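Local coordinates for giding protein-mglB (Thermus thermophilus, PDB 1J3W) that probably acts as a roadblock/LC7-type adaptor and guanine-nucleotide exchange factor, perhaps in gliding motility, at residues B[2-8]-B[36-42]; B[95-99]-B[122-126]; B[15-20]-B[128-132]. All coordinates share one frame; numbering follows the deposited sequence.

Contact 1: B[2-8]-B[36-42]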
# COMPACT_ATOMS: atom_id res chain seq x y z
N VAL B 2 13.44 14.10 -9.32
CA VAL B 2 11.99 13.93 -9.59
C VAL B 2 11.26 15.27 -9.43
O VAL B 2 11.60 16.07 -8.56
CB VAL B 2 11.35 12.90 -8.63
CG1 VAL B 2 11.52 13.36 -7.19
CG2 VAL B 2 9.88 12.72 -8.96
N GLU B 3 10.26 15.49 -10.27
CA GLU B 3 9.48 16.73 -10.21
C GLU B 3 7.99 16.41 -10.12
O GLU B 3 7.55 15.33 -10.52
CB GLU B 3 9.76 17.57 -11.46
CG GLU B 3 11.21 18.00 -11.61
CD GLU B 3 11.46 18.81 -12.86
OE1 GLU B 3 12.61 19.25 -13.07
OE2 GLU B 3 10.50 19.01 -13.64
N PRO B 4 7.20 17.35 -9.59
CA PRO B 4 5.76 17.15 -9.45
C PRO B 4 5.06 17.04 -10.80
O PRO B 4 5.61 17.45 -11.82
CB PRO B 4 5.31 18.40 -8.69
CG PRO B 4 6.51 18.78 -7.91
CD PRO B 4 7.62 18.59 -8.91
N SER B 5 3.86 16.49 -10.79
CA SER B 5 3.08 16.39 -12.02
C SER B 5 2.46 17.73 -12.35
O SER B 5 1.59 17.88 -13.20
CB SER B 5 1.99 15.34 -11.80
OG SER B 5 2.60 14.08 -11.51
N LEU B 6 2.91 18.74 -11.58
CA LEU B 6 2.31 20.06 -11.65
C LEU B 6 2.94 20.98 -10.61
O LEU B 6 3.30 20.57 -9.51
CB LEU B 6 0.82 19.89 -11.37
CG LEU B 6 0.01 21.14 -11.68
CD1 LEU B 6 -1.46 20.83 -11.98
CD2 LEU B 6 0.00 22.15 -10.53
N VAL B 7 3.10 22.26 -10.99
CA VAL B 7 3.57 23.25 -10.03
C VAL B 7 2.87 24.59 -10.22
O VAL B 7 2.75 25.12 -11.31
CB VAL B 7 5.09 23.42 -10.19
CG1 VAL B 7 5.76 22.05 -10.29
CG2 VAL B 7 5.39 24.23 -11.44
N LEU B 8 2.36 25.12 -9.09
CA LEU B 8 1.52 26.31 -9.20
C LEU B 8 2.27 27.61 -8.91
O LEU B 8 2.99 27.76 -7.93
CB LEU B 8 0.33 26.15 -8.25
CG LEU B 8 -0.62 25.03 -8.69
CD1 LEU B 8 -1.76 24.80 -7.71
CD2 LEU B 8 -1.27 25.30 -10.05
N ASP B 36 0.09 16.50 -5.61
CA ASP B 36 0.12 15.71 -6.83
C ASP B 36 0.15 14.25 -6.41
O ASP B 36 0.38 13.94 -5.24
CB ASP B 36 1.32 16.08 -7.73
CG ASP B 36 2.67 15.64 -7.17
OD1 ASP B 36 3.68 15.93 -7.84
OD2 ASP B 36 2.74 15.00 -6.10
N ARG B 37 -0.11 13.35 -7.34
CA ARG B 37 -0.15 11.94 -6.98
C ARG B 37 1.20 11.39 -6.52
O ARG B 37 1.29 10.24 -6.09
CB ARG B 37 -0.72 11.13 -8.14
CG ARG B 37 -2.13 11.59 -8.54
CD ARG B 37 -2.80 10.60 -9.49
NE ARG B 37 -2.98 9.30 -8.85
CZ ARG B 37 -4.10 8.91 -8.24
NH1 ARG B 37 -5.15 9.71 -8.19
NH2 ARG B 37 -4.15 7.72 -7.68
N LYS B 38 2.25 12.21 -6.60
CA LYS B 38 3.58 11.80 -6.16
C LYS B 38 3.84 12.23 -4.71
O LYS B 38 4.87 11.88 -4.13
CB LYS B 38 4.66 12.39 -7.06
CG LYS B 38 4.63 11.90 -8.50
CD LYS B 38 5.80 12.48 -9.29
CE LYS B 38 5.73 12.11 -10.76
NZ LYS B 38 6.88 12.68 -11.52
N GLY B 39 2.93 13.02 -4.15
CA GLY B 39 3.11 13.46 -2.77
C GLY B 39 3.55 14.90 -2.56
O GLY B 39 3.58 15.38 -1.43
N PHE B 40 3.89 15.60 -3.64
CA PHE B 40 4.31 16.99 -3.49
C PHE B 40 3.12 17.89 -3.19
O PHE B 40 2.04 17.70 -3.75
CB PHE B 40 4.99 17.50 -4.77
CG PHE B 40 6.34 16.90 -5.03
CD1 PHE B 40 6.49 15.88 -5.96
CD2 PHE B 40 7.46 17.37 -4.35
CE1 PHE B 40 7.75 15.34 -6.21
CE2 PHE B 40 8.72 16.84 -4.60
CZ PHE B 40 8.87 15.82 -5.53
N VAL B 41 3.31 18.87 -2.30
CA VAL B 41 2.23 19.80 -1.98
C VAL B 41 2.29 20.92 -3.01
O VAL B 41 3.31 21.61 -3.13
CB VAL B 41 2.40 20.39 -0.57
CG1 VAL B 41 1.30 21.41 -0.31
CG2 VAL B 41 2.33 19.28 0.48
N LEU B 42 1.21 21.10 -3.75
CA LEU B 42 1.15 22.13 -4.79
C LEU B 42 0.64 23.45 -4.24
O LEU B 42 1.03 24.52 -4.71
CB LEU B 42 0.25 21.66 -5.93
CG LEU B 42 0.58 20.28 -6.50
CD1 LEU B 42 -0.33 19.98 -7.67
CD2 LEU B 42 2.03 20.22 -6.92
O HOH W 1 3.03 24.32 -6.67
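Pro4 points its CG at one face of the Phe40 ring, a CH-pi contact in which Pro4 CG stands 3.7 Å from the ring centroid, 26° off the ring normal and offset toward the rim. The two side chains cross at about a right angle. Phe40 CG lies anti to its carbonyl carbon (chi1 -71°), which turns the ring toward the N-terminal chain; there Val2 CG1 meets the ring edge in plane, 4.0 Å from Phe40 CZ. The other methyl of Val2 comes tip to tip with Lys38. That lysine, extended beyond CG, runs past Ser5 OG and ends in a hydrogen bond from Lys38 NZ to Glu3 O (2.9 Å), nearly in line with the carbonyl bond (172° at the oxygen).

Asp36 works in two directions. Its OD1 accepts a hydrogen bond from Ser5 N at 3.0 Å, though crowding in the model leaves the exact place of this oxygen less sure. Asp36 OD2 accepts one from Phe40 N at 2.8 Å, from above the carboxylate plane, and a weaker one from Lys38 N. It thereby braces the type I turn from Asp36 to Gly39, whose last residue has backbone angles that would jam a CB against the preceding carbonyl. Farther along, Leu6 CD2 packs on Leu42 CD1 at 3.6 Å, Leu8 CD1 lies by Leu42 CB, and a water links Leu8 N (2.6 Å) to Leu42 O.

Segment 2-8 thus drapes over the turn joining strands 31-36 and 41-46. At its far end Leu8 rests on Tyr13 and Ala16 of helix 10-27, while Val2 packs on Pro54 and Phe40 on Pro55, both of a neighbouring subunit, and Arg37 and Val41 touch helix 56-69.

Contact 2: B[95-99]-B[122-126]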
# COMPACT_ATOMS: atom_id res chain seq x y z
N TYR B 95 -10.66 13.68 4.15
CA TYR B 95 -11.41 13.60 2.91
C TYR B 95 -10.42 13.79 1.77
O TYR B 95 -9.67 14.77 1.77
CB TYR B 95 -12.47 14.70 2.84
CG TYR B 95 -13.20 14.79 1.52
CD1 TYR B 95 -14.30 13.98 1.26
CD2 TYR B 95 -12.78 15.67 0.52
CE1 TYR B 95 -14.97 14.05 0.04
CE2 TYR B 95 -13.45 15.75 -0.70
CZ TYR B 95 -14.54 14.93 -0.93
OH TYR B 95 -15.20 14.98 -2.14
N VAL B 96 -10.41 12.87 0.82
CA VAL B 96 -9.53 12.96 -0.33
C VAL B 96 -10.36 12.73 -1.59
O VAL B 96 -11.15 11.79 -1.66
CB VAL B 96 -8.41 11.90 -0.26
CG1 VAL B 96 -7.49 12.04 -1.47
CG2 VAL B 96 -7.62 12.06 1.02
N ASP B 97 -10.18 13.59 -2.58
CA ASP B 97 -10.91 13.45 -3.83
C ASP B 97 -10.00 13.82 -4.98
O ASP B 97 -9.15 14.71 -4.86
CB ASP B 97 -12.16 14.34 -3.81
CG ASP B 97 -13.12 14.03 -4.95
OD1 ASP B 97 -13.10 12.90 -5.48
OD2 ASP B 97 -13.92 14.92 -5.31
N GLU B 98 -10.15 13.12 -6.10
CA GLU B 98 -9.34 13.40 -7.27
C GLU B 98 -9.62 14.78 -7.82
O GLU B 98 -10.78 15.20 -7.94
CB GLU B 98 -9.61 12.36 -8.36
CG GLU B 98 -8.85 11.06 -8.19
CD GLU B 98 -9.04 10.13 -9.37
OE1 GLU B 98 -8.96 10.60 -10.52
OE2 GLU B 98 -9.26 8.92 -9.15
N ALA B 99 -8.55 15.50 -8.15
CA ALA B 99 -8.65 16.83 -8.74
C ALA B 99 -7.97 16.66 -10.09
O ALA B 99 -6.84 17.10 -10.29
CB ALA B 99 -7.91 17.85 -7.89
N GLY B 122 -16.36 19.86 -0.70
CA GLY B 122 -15.13 19.19 -1.07
C GLY B 122 -15.22 18.76 -2.52
O GLY B 122 -14.27 18.89 -3.28
N LYS B 123 -16.38 18.24 -2.92
CA LYS B 123 -16.58 17.81 -4.31
C LYS B 123 -16.51 19.01 -5.25
O LYS B 123 -15.92 18.95 -6.33
CB LYS B 123 -17.93 17.09 -4.45
CG LYS B 123 -18.26 16.66 -5.87
CD LYS B 123 -17.20 15.73 -6.45
CE LYS B 123 -17.15 14.40 -5.70
NZ LYS B 123 -16.11 13.49 -6.27
N ARG B 124 -17.12 20.12 -4.85
CA ARG B 124 -17.09 21.31 -5.69
C ARG B 124 -15.65 21.79 -5.83
O ARG B 124 -15.22 22.22 -6.90
CB ARG B 124 -17.95 22.41 -5.09
CG ARG B 124 -19.44 22.11 -5.13
CD ARG B 124 -20.24 23.21 -4.46
NE ARG B 124 -21.67 22.98 -4.61
CZ ARG B 124 -22.60 23.73 -4.04
NH1 ARG B 124 -22.26 24.76 -3.29
NH2 ARG B 124 -23.89 23.44 -4.23
N ALA B 125 -14.89 21.71 -4.74
CA ALA B 125 -13.51 22.15 -4.77
C ALA B 125 -12.65 21.28 -5.69
O ALA B 125 -11.85 21.80 -6.46
CB ALA B 125 -12.93 22.16 -3.37
N SER B 126 -12.82 19.97 -5.60
CA SER B 126 -12.02 19.08 -6.42
C SER B 126 -12.27 19.33 -7.90
O SER B 126 -11.34 19.29 -8.70
CB SER B 126 -12.28 17.61 -6.07
OG SER B 126 -13.61 17.23 -6.36
O HOH W 2 -13.45 15.72 -8.94
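Asp97 on strand 93-98 faces Lys123 and Ser126 of helix 115-135, forming a polar patch where this helix packs on the antiparallel sheet of the roadblock/LC7 fold. The short axes of strand and helix pass 8.4 Å apart and run in similar directions, 36° from parallel.

The Asp97 carboxylate, its CG anti to the backbone N (chi1 -168°), extends toward the helix, and Asp97 OD2 lies close to both Lys123 NZ and Ser126 OG. Lys123 bends at its second and third torsions and comes across the aspartate at about a right angle, forming a salt bridge: Lys123 NZ lies 2.8 Å from Asp97 OD2, on the syn side and 27° out of the carboxylate plane, with a weak second bond to Asp97 OD1. Glu84 offers the same ammonium a longer, weak ion pair.

Ser126 OG approaches Asp97 OD2 to 2.6 Å and Lys123 O, one turn back in its own helix, to 2.9 Å. A water donates to Ser126 OG at 3.0 Å and to Glu98 O at 2.9 Å; one water thus bridges the strand carbonyl and the serine hydroxyl. With an alanine in place of Asp97, the Lys123 ammonium would probably lose its short carboxylate partner, leaving the long, weak pairing with Glu84 and the bent chain freer to turn.

The polar ends of Glu98 and Tyr95, on the same strand, are satisfied elsewhere: Glu98 forms a salt bridge with Arg81, and Tyr95 OH is hydrogen-bonded to Glu84. The Tyr95 ring leans obliquely against the helix backbone at Gly122, where a CB would collide with it; as it is, Tyr95 CE2 sits 3.8 Å from Gly122 CA.

Contact 3: B[15-20]-B[128-132]; sequences RAVEVL and ALARI
Arg15 meets Ile132 through the base of its side chain: Arg15 CB lies 3.7 Å from Ile132 CD1, while the rest of the arginine bends away along its own helix. There it grips Glu18 side-on, Arg15 NE reaching Glu18 OE1 at 3.0 Å and Arg15 NH2 reaching Glu18 OE2, both oxygens close to the guanidinium plane. Ile132 has CG1 anti to its carbonyl carbon (chi1 -62°) and an extended chain beyond, which carries CD1 across to the backbone between Arg15 and Ala16; it is 3.7 Å from Ala16 N.

Ala16, one residue on, offers its small CB to Leu129 CD2 at 3.8 Å, and the CA atoms of these two residues are the closest pair between the segments. Val19, a turn later, divides its methyls. The Val19 and Leu129 side chains slide past each other in opposite directions, Val19 CG1 4.0 Å from Leu129 CG, whereas Val19 CG2 comes tip to tip with Ile132 CD1 (3.9 Å) and also touches Ala128 CB. Leu20 closes the row, its side chain crossing that of Leu129 at about a right angle, CD2 near CD1; both leucines continue inward onto Leu105 of strand 103-109.

Helices 10-27 and 115-135 run antiparallel here (173°), their short axes 9.8 Å apart. With apolar packing and no hydrogen bond across, their match depends on shape and burial rather than directional bonds.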
# COMPACT_ATOMS: atom_id res chain seq x y z
N ARG B 15 -5.72 31.11 -8.11
CA ARG B 15 -7.07 30.58 -8.27
C ARG B 15 -7.23 29.34 -7.38
O ARG B 15 -8.27 29.16 -6.75
CB ARG B 15 -7.33 30.21 -9.73
CG ARG B 15 -7.29 31.40 -10.69
CD ARG B 15 -8.35 32.45 -10.37
NE ARG B 15 -7.96 33.35 -9.28
CZ ARG B 15 -6.99 34.26 -9.37
NH1 ARG B 15 -6.30 34.40 -10.49
NH2 ARG B 15 -6.72 35.04 -8.33
N ALA B 16 -6.19 28.52 -7.32
CA ALA B 16 -6.23 27.30 -6.50
C ALA B 16 -6.33 27.66 -5.03
O ALA B 16 -7.13 27.08 -4.29
CB ALA B 16 -4.98 26.47 -6.75
N VAL B 17 -5.51 28.61 -4.59
CA VAL B 17 -5.53 29.03 -3.20
C VAL B 17 -6.91 29.58 -2.81
O VAL B 17 -7.40 29.31 -1.71
CB VAL B 17 -4.45 30.09 -2.93
CG1 VAL B 17 -4.74 30.83 -1.64
CG2 VAL B 17 -3.09 29.42 -2.86
N GLU B 18 -7.52 30.34 -3.70
CA GLU B 18 -8.84 30.89 -3.43
C GLU B 18 -9.84 29.76 -3.20
O GLU B 18 -10.67 29.84 -2.30
CB GLU B 18 -9.28 31.79 -4.59
CG GLU B 18 -8.75 33.21 -4.46
CD GLU B 18 -8.66 33.93 -5.79
OE1 GLU B 18 -9.48 33.64 -6.68
OE2 GLU B 18 -7.78 34.81 -5.94
N VAL B 19 -9.76 28.71 -4.01
CA VAL B 19 -10.65 27.57 -3.84
C VAL B 19 -10.42 26.95 -2.47
O VAL B 19 -11.37 26.65 -1.75
CB VAL B 19 -10.42 26.49 -4.92
CG1 VAL B 19 -11.27 25.26 -4.61
CG2 VAL B 19 -10.79 27.04 -6.30
N LEU B 20 -9.15 26.77 -2.10
CA LEU B 20 -8.85 26.16 -0.81
C LEU B 20 -9.37 26.99 0.35
O LEU B 20 -9.95 26.44 1.29
CB LEU B 20 -7.34 25.94 -0.66
CG LEU B 20 -6.68 24.97 -1.65
CD1 LEU B 20 -5.20 24.89 -1.36
CD2 LEU B 20 -7.31 23.59 -1.56
N ALA B 128 -13.28 22.20 -9.26
CA ALA B 128 -12.72 23.50 -9.59
C ALA B 128 -11.20 23.39 -9.74
O ALA B 128 -10.62 23.97 -10.65
CB ALA B 128 -13.05 24.51 -8.50
N LEU B 129 -10.58 22.63 -8.85
CA LEU B 129 -9.13 22.46 -8.90
C LEU B 129 -8.71 21.62 -10.10
O LEU B 129 -7.61 21.80 -10.63
CB LEU B 129 -8.64 21.82 -7.60
CG LEU B 129 -8.75 22.77 -6.40
CD1 LEU B 129 -8.72 21.98 -5.10
CD2 LEU B 129 -7.62 23.78 -6.45
N ALA B 130 -9.57 20.70 -10.53
CA ALA B 130 -9.28 19.86 -11.68
C ALA B 130 -9.13 20.76 -12.90
O ALA B 130 -8.22 20.59 -13.71
CB ALA B 130 -10.39 18.85 -11.90
N ARG B 131 -10.03 21.74 -13.03
CA ARG B 131 -9.99 22.67 -14.15
C ARG B 131 -8.76 23.57 -14.10
O ARG B 131 -8.13 23.84 -15.13
CB ARG B 131 -11.25 23.53 -14.18
CG ARG B 131 -12.51 22.77 -14.53
CD ARG B 131 -13.60 23.72 -15.02
NE ARG B 131 -14.78 23.01 -15.49
CZ ARG B 131 -15.78 23.57 -16.16
NH1 ARG B 131 -15.75 24.87 -16.45
NH2 ARG B 131 -16.82 22.84 -16.55
N ILE B 132 -8.41 24.02 -12.90
CA ILE B 132 -7.25 24.89 -12.72
C ILE B 132 -5.95 24.14 -13.03
O ILE B 132 -5.06 24.68 -13.69
CB ILE B 132 -7.19 25.42 -11.27
CG1 ILE B 132 -8.42 26.26 -10.97
CG2 ILE B 132 -5.92 26.23 -11.06
CD1 ILE B 132 -8.54 26.70 -9.52

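Overall arrangement
From the N terminus, segment 2-8 reaches contact 1 on residues 36-42, closing a loop that holds helix 10-27 and nearly all of strand 31-36. Contact 3 opens on that helix, inside this loop, and closes only at 128-132, so contacts 1 and 3 cross along the chain; Leu8 CD1 and Ala16 CB touch where they meet. Contact 2 follows contact 1 in series and falls wholly within the long span between the two halves of contact 3. Contacts 2 and 3 share helix 115-135, with centres about 10 Å apart. Together they join the N-terminal tail to the hairpin turn, the last modelled helix to the sheet, and that helix to helix 10-27.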